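Local coordinates for Lmo1340 protein (Listeria monocytogenes, PDB 4NLM) that is of unknown function but is probably a surface lipoprotein whose chain folds into a six-bladed beta propeller of the YqgU-like family, at residues 330-342 with 345-357. Residues are numbered along the deposited sequence; the frame is centred on the assembly and turned at random.
Sequences ETGDLVLYGYLFD and IDTKTGKMYNLIN
Val335 and Ile345 form an antiparallel hydrogen-bonded pair: Ile345 N donates to Val335 O at 2.8 Å, nearly straight, while the return bond from Val335 N to Ile345 O is bent to 140°. A third backbone bond, Thr347 N to Asp333 O, extends the pairing at the open end of the hairpin; just beyond, Asp346 OD1 makes an Asx turn by accepting from Lys348 N. The side chain of Tyr337 leaves the backbone toward 345-357. Tyr337 CB lies 3.8 Å from Ile345 CD1, and Tyr337 CG and CD1 meet the same methyl at 3.9 and 4.1 Å. With CG anti to the backbone N (chi1 173°), the ring passes Ile345 and comes beside selenomethionine Met352, whose SE sits 4.2 Å from Tyr337 CD2 in an oblique Met-aromatic contact. At the tip, OH is hydrogen-bonded to Asp322 O. Farther along, Asp342 O accepts from both Leu355 N and Ile356 N on one face of its carbonyl plane, and a water lies within bonding distance of Asp342 OD2 and Ile356 O, with more acceptors around it than protons to give. Strands 334-337, 343-346 and 352-357 are successive antiparallel neighbours in one propeller blade, between strand 326-328 and the short N-terminal strand 40-41; Leu336 packs on Trp53 of strand 47-55 in the next sheet.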
# COMPACT_ATOMS: atom_id res chain seq x y z
N GLU A 330 3.11 12.09 -3.96
CA GLU A 330 4.00 12.20 -5.08
C GLU A 330 5.03 13.27 -4.89
O GLU A 330 6.17 13.10 -5.34
CB GLU A 330 3.15 12.50 -6.34
CG GLU A 330 3.88 12.59 -7.64
CD GLU A 330 4.21 11.26 -8.23
OE1 GLU A 330 3.84 10.25 -7.64
OE2 GLU A 330 4.82 11.24 -9.33
N THR A 331 4.64 14.38 -4.27
CA THR A 331 5.51 15.53 -4.07
C THR A 331 5.45 16.02 -2.63
O THR A 331 4.55 15.62 -1.87
CB THR A 331 5.10 16.71 -4.97
OG1 THR A 331 3.81 17.21 -4.58
CG2 THR A 331 5.10 16.29 -6.44
N GLY A 332 6.42 16.83 -2.22
CA GLY A 332 6.46 17.38 -0.86
C GLY A 332 6.90 16.37 0.16
O GLY A 332 7.13 15.19 -0.12
N ASP A 333 6.90 16.83 1.41
CA ASP A 333 7.47 16.08 2.53
C ASP A 333 6.50 15.56 3.54
O ASP A 333 6.92 15.08 4.60
CB ASP A 333 8.55 16.93 3.19
CG ASP A 333 9.62 17.31 2.20
OD1 ASP A 333 10.13 16.41 1.47
OD2 ASP A 333 9.91 18.50 2.14
N LEU A 334 5.22 15.62 3.25
CA LEU A 334 4.23 15.16 4.21
C LEU A 334 3.95 13.67 4.04
O LEU A 334 3.78 13.17 2.93
CB LEU A 334 2.95 15.96 4.09
CG LEU A 334 3.07 17.46 4.26
CD1 LEU A 334 1.71 18.09 4.17
CD2 LEU A 334 3.75 17.82 5.58
N VAL A 335 3.79 13.00 5.18
CA VAL A 335 3.62 11.54 5.19
C VAL A 335 2.51 11.20 6.18
O VAL A 335 2.55 11.62 7.35
CB VAL A 335 4.93 10.88 5.61
CG1 VAL A 335 4.78 9.38 5.83
CG2 VAL A 335 6.04 11.18 4.62
N LEU A 336 1.50 10.48 5.71
CA LEU A 336 0.45 9.98 6.62
C LEU A 336 1.06 8.89 7.46
O LEU A 336 1.85 8.09 7.01
CB LEU A 336 -0.73 9.45 5.82
CG LEU A 336 -1.55 10.52 5.08
CD1 LEU A 336 -2.43 9.88 4.03
CD2 LEU A 336 -2.38 11.33 6.08
N TYR A 337 0.61 8.84 8.72
CA TYR A 337 1.14 7.91 9.70
C TYR A 337 0.03 7.32 10.55
O TYR A 337 -0.85 8.05 11.00
CB TYR A 337 2.14 8.63 10.63
CG TYR A 337 2.65 7.83 11.81
CD1 TYR A 337 3.45 6.74 11.62
CD2 TYR A 337 2.30 8.16 13.12
CE1 TYR A 337 3.93 6.00 12.67
CE2 TYR A 337 2.76 7.44 14.20
CZ TYR A 337 3.57 6.35 13.99
OH TYR A 337 3.99 5.62 15.09
N GLY A 338 0.12 6.01 10.78
CA GLY A 338 -0.78 5.31 11.72
C GLY A 338 -1.61 4.28 11.03
O GLY A 338 -1.83 4.34 9.80
N TYR A 339 -2.19 3.37 11.81
CA TYR A 339 -3.05 2.37 11.24
C TYR A 339 -4.26 2.98 10.56
O TYR A 339 -4.80 2.36 9.61
CB TYR A 339 -3.50 1.36 12.32
CG TYR A 339 -2.36 0.44 12.72
CD1 TYR A 339 -1.96 -0.59 11.87
CD2 TYR A 339 -1.65 0.63 13.87
CE1 TYR A 339 -0.89 -1.39 12.16
CE2 TYR A 339 -0.58 -0.20 14.21
CZ TYR A 339 -0.22 -1.21 13.35
OH TYR A 339 0.84 -2.04 13.62
N LEU A 340 -4.71 4.16 10.99
CA LEU A 340 -5.85 4.83 10.38
C LEU A 340 -5.44 6.09 9.58
O LEU A 340 -6.31 6.84 9.15
CB LEU A 340 -6.89 5.19 11.43
CG LEU A 340 -7.37 4.03 12.26
CD1 LEU A 340 -8.44 4.52 13.21
CD2 LEU A 340 -7.91 2.88 11.41
N PHE A 341 -4.12 6.34 9.46
CA PHE A 341 -3.58 7.51 8.77
C PHE A 341 -4.21 8.79 9.31
O PHE A 341 -4.54 9.71 8.57
CB PHE A 341 -3.74 7.42 7.23
CG PHE A 341 -2.82 6.45 6.54
CD1 PHE A 341 -1.58 6.13 7.01
CD2 PHE A 341 -3.20 5.93 5.32
CE1 PHE A 341 -0.76 5.24 6.33
CE2 PHE A 341 -2.39 5.05 4.62
CZ PHE A 341 -1.16 4.71 5.11
N ASP A 342 -4.27 8.86 10.65
CA ASP A 342 -4.87 10.01 11.30
C ASP A 342 -3.88 11.08 11.75
O ASP A 342 -4.29 12.11 12.28
CB ASP A 342 -5.72 9.54 12.50
CG ASP A 342 -4.92 8.79 13.52
OD1 ASP A 342 -3.99 8.05 13.22
OD2 ASP A 342 -5.24 8.95 14.71
N ILE A 345 3.24 13.37 9.41
CA ILE A 345 4.61 13.73 9.74
C ILE A 345 5.20 14.58 8.63
O ILE A 345 5.08 14.27 7.43
CB ILE A 345 5.49 12.47 9.84
CG1 ILE A 345 4.91 11.49 10.87
CG2 ILE A 345 6.94 12.86 10.12
CD1 ILE A 345 5.62 10.16 10.89
N ASP A 346 5.83 15.70 8.99
CA ASP A 346 6.55 16.52 8.02
C ASP A 346 8.00 16.02 8.08
O ASP A 346 8.70 16.24 9.07
CB ASP A 346 6.41 18.00 8.38
CG ASP A 346 7.08 18.92 7.41
OD1 ASP A 346 8.08 18.52 6.81
OD2 ASP A 346 6.58 20.06 7.28
N THR A 347 8.45 15.41 7.00
CA THR A 347 9.75 14.77 6.96
C THR A 347 10.93 15.72 6.83
O THR A 347 12.08 15.31 7.00
CB THR A 347 9.81 13.67 5.88
OG1 THR A 347 8.86 12.64 6.21
CG2 THR A 347 11.19 13.07 5.83
N LYS A 348 10.64 16.98 6.54
CA LYS A 348 11.66 18.02 6.47
C LYS A 348 11.99 18.55 7.88
O LYS A 348 13.17 18.74 8.21
CB LYS A 348 11.17 19.15 5.57
CG LYS A 348 12.16 20.29 5.42
CD LYS A 348 11.63 21.30 4.40
CE LYS A 348 12.49 22.53 4.31
NZ LYS A 348 12.03 23.44 3.23
N THR A 349 10.95 18.81 8.67
CA THR A 349 11.06 19.41 9.99
C THR A 349 10.99 18.44 11.17
O THR A 349 11.37 18.80 12.29
CB THR A 349 9.90 20.42 10.21
OG1 THR A 349 8.64 19.73 10.33
CG2 THR A 349 9.82 21.48 9.07
N GLY A 350 10.46 17.24 10.94
CA GLY A 350 10.25 16.28 12.00
C GLY A 350 8.94 16.50 12.75
O GLY A 350 8.61 15.73 13.66
N LYS A 351 8.21 17.58 12.46
CA LYS A 351 6.98 17.84 13.19
C LYS A 351 5.86 16.89 12.83
O LYS A 351 5.73 16.45 11.69
CB LYS A 351 6.49 19.27 12.96
CG LYS A 351 7.34 20.32 13.64
CD LYS A 351 6.74 21.71 13.51
CE LYS A 351 5.41 21.88 14.23
NZ LYS A 351 5.47 21.56 15.68
N MSE A 352 5.04 16.59 13.82
CA MSE A 352 3.89 15.69 13.66
C MSE A 352 2.64 16.47 13.94
O MSE A 352 2.64 17.39 14.78
CB MSE A 352 4.06 14.48 14.57
CG MSE A 352 2.98 13.43 14.33
SE MSE A 352 3.54 11.70 15.11
CE MSE A 352 5.37 11.55 14.40
N TYR A 353 1.56 16.12 13.24
CA TYR A 353 0.28 16.80 13.34
C TYR A 353 -0.85 15.81 13.41
O TYR A 353 -0.83 14.79 12.74
CB TYR A 353 0.05 17.66 12.12
CG TYR A 353 1.14 18.66 11.89
CD1 TYR A 353 2.26 18.33 11.13
CD2 TYR A 353 1.04 19.93 12.41
CE1 TYR A 353 3.27 19.25 10.93
CE2 TYR A 353 2.05 20.85 12.23
CZ TYR A 353 3.16 20.52 11.48
OH TYR A 353 4.14 21.47 11.31
N ASN A 354 -1.85 16.12 14.20
CA ASN A 354 -3.05 15.31 14.24
C ASN A 354 -3.97 15.82 13.14
O ASN A 354 -4.35 16.98 13.11
CB ASN A 354 -3.74 15.48 15.59
CG ASN A 354 -2.94 14.88 16.73
OD1 ASN A 354 -2.28 13.86 16.58
ND2 ASN A 354 -3.01 15.51 17.89
N LEU A 355 -4.26 14.96 12.19
CA LEU A 355 -5.17 15.30 11.09
C LEU A 355 -6.63 15.02 11.50
O LEU A 355 -7.52 15.81 11.21
CB LEU A 355 -4.77 14.54 9.84
CG LEU A 355 -5.67 14.71 8.63
CD1 LEU A 355 -5.75 16.17 8.21
CD2 LEU A 355 -5.13 13.85 7.51
N ILE A 356 -6.84 13.86 12.11
CA ILE A 356 -8.15 13.48 12.62
C ILE A 356 -8.02 13.35 14.13
O ILE A 356 -7.23 12.54 14.62
CB ILE A 356 -8.67 12.13 12.06
CG1 ILE A 356 -8.57 12.08 10.52
CG2 ILE A 356 -10.10 11.88 12.54
CD1 ILE A 356 -9.39 13.11 9.79
N ASN A 357 -8.78 14.16 14.86
CA ASN A 357 -8.74 14.18 16.31
C ASN A 357 -9.88 13.40 16.89
O ASN A 357 -11.02 13.55 16.47
CB ASN A 357 -8.85 15.62 16.81
CG ASN A 357 -7.59 16.43 16.54
OD1 ASN A 357 -6.50 15.99 16.86
ND2 ASN A 357 -7.75 17.62 15.99
O HOH W 1 -4.74 11.96 15.44